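PDB 6BSN: bifunctional protein PutA, which probably oxidises proline to glutamate in two steps, pairing an FAD-dependent proline dehydrogenase with an NAD-dependent aldehyde dehydrogenase in one chain. Local coordinates for residues A12-D17 with G362-T367; E282-L287 with Q317-A322. The protein carries 1 engineered substitution. All blocks are in the same frame, centred on the assembly; numbering follows the deposited sequence.

Interaction 1: A12-D17 with G362-T367; sequences APYAPD and GYPVFT. With FDA (dihydroflavine-adenine dinucleotide), chain C.
Y14 turns its CG away from its own backbone N (chi1 -157°), which lays the phenol ring alongside P364, the two side chains pointing the same way. P364 CB then sits over one ring face, 4.1 Å from the centroid and 29° off the ring normal, a CH-pi contact that suits a proline, whose ring carbons make a rigid apolar surface. Of the ring atoms, Y14 CE2 comes nearest, 3.7 Å from P364 CB. Beside this pair the backbones close in: P364 CA offers its hydrogen to Y14 O at 3.4 Å, and a water lies between Y14 O and P364 O, 2.8 Å from the latter and within hydrogen-bonding distance of both. The N-terminal arm, just before helix 18-28, is thereby laid on the loop between helices 348-357 and 369-385 of the proline dehydrogenase barrel. A15 directs its methyl into that loop, with A15 CB 3.4 Å from G362 C and 3.3 Å from Y363 O. G362 suits this place because a CB on it would run into the A15 methyl. Farther along the same loop, T367 O accepts a hydrogen bond from N6A of the flavin cofactor's adenine at 2.9 Å, while F366 O receives one from W348 NE1.

Interaction 2: E282-L287 with Q317-A322; sequences EEADRL and QKRASA. With PRO (proline), chain G.
A buried polar and apolar contact joins two loops of the proline dehydrogenase barrel, the one between strand 276-279 and helix 287-298 and the turn that leads into helix 320-333; L287, R319, Q317 and A284 share it. The guanidinium of R319 is gripped in its plane and covered on one face. In the plane, R319 NH2 donates to A284 O at 3.0 Å in a nearly straight bond (165° at the hydrogen), although the donor stands above the carbonyl plane. L287 N reaches that same oxygen from the opposite face. A water bridges A284 O and R319 NH1, the latter at 3.0 Å, so that both terminal nitrogens are tied to one carbonyl. Q317 OE1 takes a second bond from R319 NH2, 2.8 Å long, and the small A284 methyl lets Q317 OE1 come within 3.6 Å of A284 CB. With CG anti to its backbone N (chi1 -177°), L287 brings CD2 over the centre of the guanidinium, 3.5 Å from R319 CZ. A leucine in place of R319 would probably leave Q317 OE1 and A284 O without the donor they share and L287 CD2 without the flat group it covers. On the far side of the 282-287 loop R286 NH1 makes a salt bridge with E283 OE2 at 2.9 Å, and a bound proline lies over one face of the R286 guanidinium. Such loops at the C-terminal ends of neighbouring parallel strands, here 276-279 and 309-314, are where TIM-type barrels commonly build their ligand sites.

How the interactions relate
The centres of interactions 1 and 2 lie about 9 Å apart, on the same side of the chain's centre, and the two contacts touch. Along the chain the order is 12-17, 282-287, 317-322, 362-367, so interaction 2 falls wholly between the halves of interaction 1. K318 is the junction: its NZ lies 2.9 Å from P16 O and 2.9 Å from Y363 O, probable hydrogen bonds that reach both segments of interaction 1, and it also pairs with D18. Y14 packs on A284 and R319. Together the contacts join the N-terminal arm to successive loops of the barrel; interaction 1 reaches the flavin through T367, and interaction 2 a bound proline through R286.

Interaction 1: A12-D17 with G362-T367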
loop_
_atom_site.group_PDB
_atom_site.type_symbol
_atom_site.label_atom_id
_atom_site.label_comp_id
_atom_site.label_asym_id
_atom_site.label_seq_id
_atom_site.Cartn_x
_atom_site.Cartn_y
_atom_site.Cartn_z
ATOM N N ALA A 12 11.458 -37.979 28.141
ATOM C CA ALA A 12 11.640 -36.537 28.163
ATOM C C ALA A 12 10.439 -35.822 27.535
ATOM O O ALA A 12 9.704 -36.405 26.729
ATOM C CB ALA A 12 12.926 -36.179 27.424
ATOM N N PRO A 13 10.211 -34.551 27.888
ATOM C CA PRO A 13 9.148 -33.789 27.214
ATOM C C PRO A 13 9.368 -33.766 25.709
ATOM O O PRO A 13 10.503 -33.665 25.227
ATOM C CB PRO A 13 9.262 -32.387 27.829
ATOM C CG PRO A 13 9.787 -32.658 29.237
ATOM C CD PRO A 13 10.763 -33.824 29.049
ATOM N N TYR A 14 8.257 -33.861 24.969
ATOM C CA TYR A 14 8.309 -34.149 23.539
ATOM C C TYR A 14 8.710 -32.932 22.726
ATOM O O TYR A 14 9.565 -33.028 21.841
ATOM C CB TYR A 14 6.949 -34.658 23.042
ATOM C CG TYR A 14 7.050 -35.476 21.770
ATOM C CD1 TYR A 14 7.614 -36.752 21.798
ATOM C CD2 TYR A 14 6.589 -34.984 20.546
ATOM C CE1 TYR A 14 7.714 -37.530 20.650
ATOM C CE2 TYR A 14 6.690 -35.747 19.384
ATOM C CZ TYR A 14 7.252 -37.027 19.454
ATOM O OH TYR A 14 7.369 -37.805 18.334
ATOM N N ALA A 15 8.095 -31.786 23.008
ATOM C CA ALA A 15 8.232 -30.591 22.174
ATOM C C ALA A 15 8.333 -29.350 23.055
ATOM O O ALA A 15 7.488 -28.455 22.989
ATOM C CB ALA A 15 7.044 -30.480 21.215
ATOM N N PRO A 16 9.379 -29.247 23.875
ATOM C CA PRO A 16 9.524 -28.068 24.739
ATOM C C PRO A 16 9.764 -26.821 23.901
ATOM O O PRO A 16 9.956 -26.880 22.685
ATOM C CB PRO A 16 10.726 -28.410 25.626
ATOM C CG PRO A 16 11.542 -29.406 24.805
ATOM C CD PRO A 16 10.529 -30.175 23.987
ATOM N N ASP A 17 9.711 -25.669 24.568
ATOM C CA ASP A 17 9.769 -24.383 23.875
ATOM C C ASP A 17 11.182 -24.100 23.358
ATOM O O ASP A 17 12.166 -24.271 24.089
ATOM C CB ASP A 17 9.294 -23.276 24.822
ATOM C CG ASP A 17 9.584 -21.886 24.298
ATOM O OD1 ASP A 17 8.868 -21.420 23.392
ATOM O OD2 ASP A 17 10.529 -21.252 24.809
ATOM N N GLY A 362 3.418 -28.878 19.565
ATOM C CA GLY A 362 4.735 -28.370 19.226
ATOM C C GLY A 362 5.464 -29.411 18.408
ATOM O O GLY A 362 4.979 -30.528 18.205
ATOM N N TYR A 363 6.649 -29.030 17.939
ATOM C CA TYR A 363 7.485 -29.918 17.140
ATOM C C TYR A 363 8.578 -30.561 17.991
ATOM O O TYR A 363 9.217 -29.880 18.799
ATOM C CB TYR A 363 8.140 -29.160 15.989
ATOM C CG TYR A 363 7.131 -28.522 15.074
ATOM C CD1 TYR A 363 6.825 -27.162 15.193
ATOM C CD2 TYR A 363 6.450 -29.281 14.124
ATOM C CE1 TYR A 363 5.883 -26.563 14.359
ATOM C CE2 TYR A 363 5.509 -28.698 13.288
ATOM C CZ TYR A 363 5.228 -27.335 13.410
ATOM O OH TYR A 363 4.292 -26.744 12.593
ATOM N N PRO A 364 8.804 -31.874 17.848
ATOM C CA PRO A 364 9.934 -32.506 18.544
ATOM C C PRO A 364 11.289 -32.060 18.022
ATOM O O PRO A 364 12.306 -32.334 18.671
ATOM C CB PRO A 364 9.712 -34.001 18.278
ATOM C CG PRO A 364 9.043 -34.028 16.930
ATOM C CD PRO A 364 8.071 -32.843 17.011
ATOM N N VAL A 365 11.339 -31.410 16.869
ATOM C CA VAL A 365 12.593 -30.965 16.286
ATOM C C VAL A 365 12.642 -29.445 16.282
ATOM O O VAL A 365 11.617 -28.765 16.337
ATOM C CB VAL A 365 12.782 -31.511 14.858
ATOM C CG1 VAL A 365 13.047 -32.993 14.893
ATOM C CG2 VAL A 365 11.532 -31.192 14.020
ATOM N N PHE A 366 13.859 -28.911 16.220
ATOM C CA PHE A 366 14.016 -27.493 15.922
ATOM C C PHE A 366 13.504 -27.210 14.516
ATOM O O PHE A 366 13.487 -28.093 13.650
ATOM C CB PHE A 366 15.489 -27.080 16.079
ATOM C CG PHE A 366 16.036 -27.366 17.470
ATOM C CD1 PHE A 366 15.611 -26.613 18.561
ATOM C CD2 PHE A 366 16.924 -28.408 17.687
ATOM C CE1 PHE A 366 16.084 -26.886 19.841
ATOM C CE2 PHE A 366 17.393 -28.690 18.963
ATOM C CZ PHE A 366 16.979 -27.939 20.039
ATOM N N THR A 367 13.060 -25.966 14.297
ATOM C CA THR A 367 12.536 -25.543 13.004
ATOM C C THR A 367 13.447 -24.551 12.304
ATOM O O THR A 367 13.194 -24.210 11.147
ATOM C CB THR A 367 11.126 -24.933 13.147
ATOM O OG1 THR A 367 11.128 -23.891 14.136
ATOM C CG2 THR A 367 10.137 -25.989 13.584
HETATM P PA FDA C . 23.990 -30.054 7.002
HETATM O O1A FDA C . 23.785 -29.296 5.659
HETATM O O2A FDA C . 24.811 -29.496 8.023
HETATM O O5B FDA C . 22.802 -30.213 7.874
HETATM C C5B FDA C . 21.585 -30.674 7.300
HETATM C C4B FDA C . 20.591 -31.037 8.400
HETATM O O4B FDA C . 20.119 -29.912 9.090
HETATM C C3B FDA C . 19.344 -31.730 7.952
HETATM O O3B FDA C . 19.583 -33.052 7.704
HETATM C C2B FDA C . 18.451 -31.528 9.109
HETATM O O2B FDA C . 18.694 -32.483 10.087
HETATM C C1B FDA C . 18.849 -30.171 9.589
HETATM N N9A FDA C . 17.953 -29.110 9.160
HETATM C C8A FDA C . 17.721 -28.637 7.877
HETATM N N7A FDA C . 16.820 -27.666 7.927
HETATM C C5A FDA C . 16.425 -27.466 9.248
HETATM C C6A FDA C . 15.542 -26.616 9.888
HETATM N N6A FDA C . 14.788 -25.649 9.139
HETATM N N1A FDA C . 15.388 -26.675 11.219
HETATM C C2A FDA C . 16.070 -27.564 11.969
HETATM N N3A FDA C . 16.950 -28.409 11.368
HETATM C C4A FDA C . 17.144 -28.383 10.051
HETATM N N1 FDA C . 20.251 -39.354 10.259
HETATM C C2 FDA C . 19.291 -39.898 11.167
HETATM O O2 FDA C . 18.149 -39.170 11.387
HETATM N N3 FDA C . 19.529 -41.145 11.804
HETATM C C4 FDA C . 20.722 -41.847 11.539
HETATM O O4 FDA C . 20.984 -43.049 12.143
HETATM C C4X FDA C . 21.724 -41.272 10.598
HETATM N N5 FDA C . 22.921 -42.000 10.292
HETATM C C5X FDA C . 23.960 -41.321 9.533
HETATM C C6 FDA C . 25.293 -41.988 9.379
HETATM C C7 FDA C . 26.321 -41.284 8.696
HETATM C C7M FDA C . 27.666 -41.940 8.535
HETATM C C8 FDA C . 26.089 -39.969 8.167
HETATM C C8M FDA C . 27.161 -39.195 7.438
HETATM C C9 FDA C . 24.828 -39.353 8.317
HETATM C C9A FDA C . 23.746 -40.073 9.025
HETATM N N10 FDA C . 22.427 -39.476 9.099
HETATM C C10 FDA C . 21.477 -40.069 9.993
HETATM C "C1'" FDA C . 22.023 -38.317 8.282
HETATM C "C2'" FDA C . 22.175 -37.024 9.064
HETATM O "O2'" FDA C . 21.262 -36.982 10.103
HETATM C "C3'" FDA C . 21.973 -35.815 8.166
HETATM O "O3'" FDA C . 20.722 -35.938 7.630
HETATM C "C4'" FDA C . 22.947 -35.647 6.998
HETATM O "O4'" FDA C . 24.180 -36.211 7.295
HETATM C "C5'" FDA C . 23.160 -34.173 6.669
HETATM O "O5'" FDA C . 23.567 -33.452 7.816
HETATM P P FDA C . 24.934 -32.608 7.904
HETATM O O1P FDA C . 25.579 -32.354 9.303
HETATM O O2P FDA C . 25.793 -33.394 6.853
HETATM O O3P FDA C . 24.590 -31.410 6.840
HETATM O O HOH W 1 12.435 -34.050 20.882
#

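Interaction 2: E282-L287 with Q317-A322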
loop_
_atom_site.group_PDB
_atom_site.type_symbol
_atom_site.label_atom_id
_atom_site.label_comp_id
_atom_site.label_asym_id
_atom_site.label_seq_id
_atom_site.Cartn_x
_atom_site.Cartn_y
_atom_site.Cartn_z
ATOM N N GLU A 282 15.614 -43.257 13.999
ATOM C CA GLU A 282 14.572 -43.088 12.996
ATOM C C GLU A 282 13.636 -41.975 13.466
ATOM O O GLU A 282 14.102 -40.987 14.051
ATOM C CB GLU A 282 13.867 -44.430 12.756
ATOM C CG GLU A 282 14.880 -45.558 12.381
ATOM C CD GLU A 282 14.234 -46.863 11.995
ATOM O OE1 GLU A 282 13.605 -46.898 10.906
ATOM O OE2 GLU A 282 14.369 -47.854 12.778
ATOM N N GLU A 283 12.335 -42.103 13.211
ATOM C CA GLU A 283 11.420 -40.994 13.458
ATOM C C GLU A 283 11.312 -40.675 14.949
ATOM O O GLU A 283 11.610 -41.499 15.819
ATOM C CB GLU A 283 10.034 -41.302 12.894
ATOM C CG GLU A 283 10.013 -41.511 11.387
ATOM C CD GLU A 283 10.280 -42.978 10.963
ATOM O OE1 GLU A 283 9.962 -43.292 9.802
ATOM O OE2 GLU A 283 10.800 -43.806 11.763
ATOM N N ALA A 284 10.840 -39.462 15.240
ATOM C CA ALA A 284 10.784 -39.029 16.634
ATOM C C ALA A 284 9.781 -39.842 17.451
ATOM O O ALA A 284 10.010 -40.070 18.649
ATOM C CB ALA A 284 10.473 -37.533 16.713
ATOM N N ASP A 285 8.676 -40.293 16.839
ATOM C CA ASP A 285 7.717 -41.075 17.626
ATOM C C ASP A 285 8.203 -42.498 17.914
ATOM O O ASP A 285 7.496 -43.246 18.598
ATOM C CB ASP A 285 6.330 -41.116 16.945
ATOM C CG ASP A 285 6.318 -41.930 15.645
ATOM O OD1 ASP A 285 7.388 -42.409 15.230
ATOM O OD2 ASP A 285 5.242 -42.077 15.020
ATOM N N ARG A 286 9.381 -42.885 17.423
ATOM C CA ARG A 286 9.990 -44.169 17.758
ATOM C C ARG A 286 11.177 -44.043 18.709
ATOM O O ARG A 286 11.732 -45.072 19.123
ATOM C CB ARG A 286 10.435 -44.893 16.476
ATOM C CG ARG A 286 9.286 -45.438 15.626
ATOM C CD ARG A 286 9.754 -45.727 14.197
ATOM N NE ARG A 286 8.957 -46.790 13.596
ATOM C CZ ARG A 286 8.983 -47.130 12.313
ATOM N NH1 ARG A 286 9.760 -46.470 11.454
ATOM N NH2 ARG A 286 8.223 -48.141 11.895
ATOM N N LEU A 287 11.567 -42.821 19.090
ATOM C CA LEU A 287 12.722 -42.642 19.972
ATOM C C LEU A 287 12.583 -43.464 21.253
ATOM O O LEU A 287 13.429 -44.316 21.559
ATOM C CB LEU A 287 12.913 -41.149 20.300
ATOM C CG LEU A 287 14.139 -40.806 21.176
ATOM C CD1 LEU A 287 15.426 -41.371 20.580
ATOM C CD2 LEU A 287 14.273 -39.291 21.392
ATOM N N GLN A 317 16.687 -32.980 17.495
ATOM C CA GLN A 317 15.606 -33.215 18.446
ATOM C C GLN A 317 15.882 -32.470 19.739
ATOM O O GLN A 317 17.000 -32.503 20.266
ATOM C CB GLN A 317 15.435 -34.710 18.751
ATOM C CG GLN A 317 14.963 -35.570 17.567
ATOM C CD GLN A 317 14.100 -36.739 18.003
ATOM O OE1 GLN A 317 13.238 -36.601 18.873
ATOM N NE2 GLN A 317 14.344 -37.908 17.419
ATOM N N LYS A 318 14.847 -31.818 20.264
ATOM C CA LYS A 318 14.992 -31.141 21.542
ATOM C C LYS A 318 15.341 -32.118 22.659
ATOM O O LYS A 318 15.938 -31.714 23.665
ATOM C CB LYS A 318 13.706 -30.370 21.854
ATOM C CG LYS A 318 13.369 -29.333 20.777
ATOM C CD LYS A 318 11.893 -28.930 20.808
ATOM C CE LYS A 318 11.627 -27.780 19.833
ATOM N NZ LYS A 318 10.195 -27.345 19.833
ATOM N N ARG A 319 15.014 -33.395 22.493
ATOM C CA ARG A 319 15.359 -34.387 23.505
ATOM C C ARG A 319 16.787 -34.907 23.362
ATOM O O ARG A 319 17.201 -35.729 24.181
ATOM C CB ARG A 319 14.377 -35.560 23.444
ATOM C CG ARG A 319 12.961 -35.207 23.851
ATOM C CD ARG A 319 11.979 -36.363 23.579
ATOM N NE ARG A 319 11.858 -36.630 22.150
ATOM C CZ ARG A 319 11.223 -37.676 21.621
ATOM N NH1 ARG A 319 10.641 -38.574 22.397
ATOM N NH2 ARG A 319 11.189 -37.838 20.297
ATOM N N ALA A 320 17.551 -34.443 22.364
ATOM C CA ALA A 320 18.860 -35.044 22.088
ATOM C C ALA A 320 19.750 -35.063 23.331
ATOM O O ALA A 320 20.327 -36.100 23.688
ATOM C CB ALA A 320 19.547 -34.294 20.950
ATOM N N SER A 321 19.850 -33.928 24.024
ATOM C CA SER A 321 20.725 -33.854 25.189
ATOM C C SER A 321 20.292 -34.836 26.277
ATOM O O SER A 321 21.133 -35.425 26.966
ATOM C CB SER A 321 20.756 -32.420 25.734
ATOM O OG SER A 321 21.748 -32.322 26.745
ATOM N N ALA A 322 18.979 -35.028 26.451
ATOM C CA ALA A 322 18.502 -36.004 27.429
ATOM C C ALA A 322 18.789 -37.441 26.981
ATOM O O ALA A 322 18.994 -38.326 27.820
ATOM C CB ALA A 322 17.008 -35.788 27.690
HETATM N N PRO G . 3.327 -47.567 10.751
HETATM C CA PRO G . 4.196 -47.619 11.910
HETATM C C PRO G . 5.200 -46.439 11.932
HETATM O O PRO G . 5.636 -45.942 10.857
HETATM C CB PRO G . 4.918 -48.942 11.912
HETATM C CG PRO G . 4.072 -49.843 11.021
HETATM C CD PRO G . 3.133 -48.885 10.227
HETATM O OXT PRO G . 5.596 -45.967 13.035
HETATM O O HOH W 2 14.128 -40.953 16.889
HETATM O O HOH W 3 9.450 -41.099 21.189
#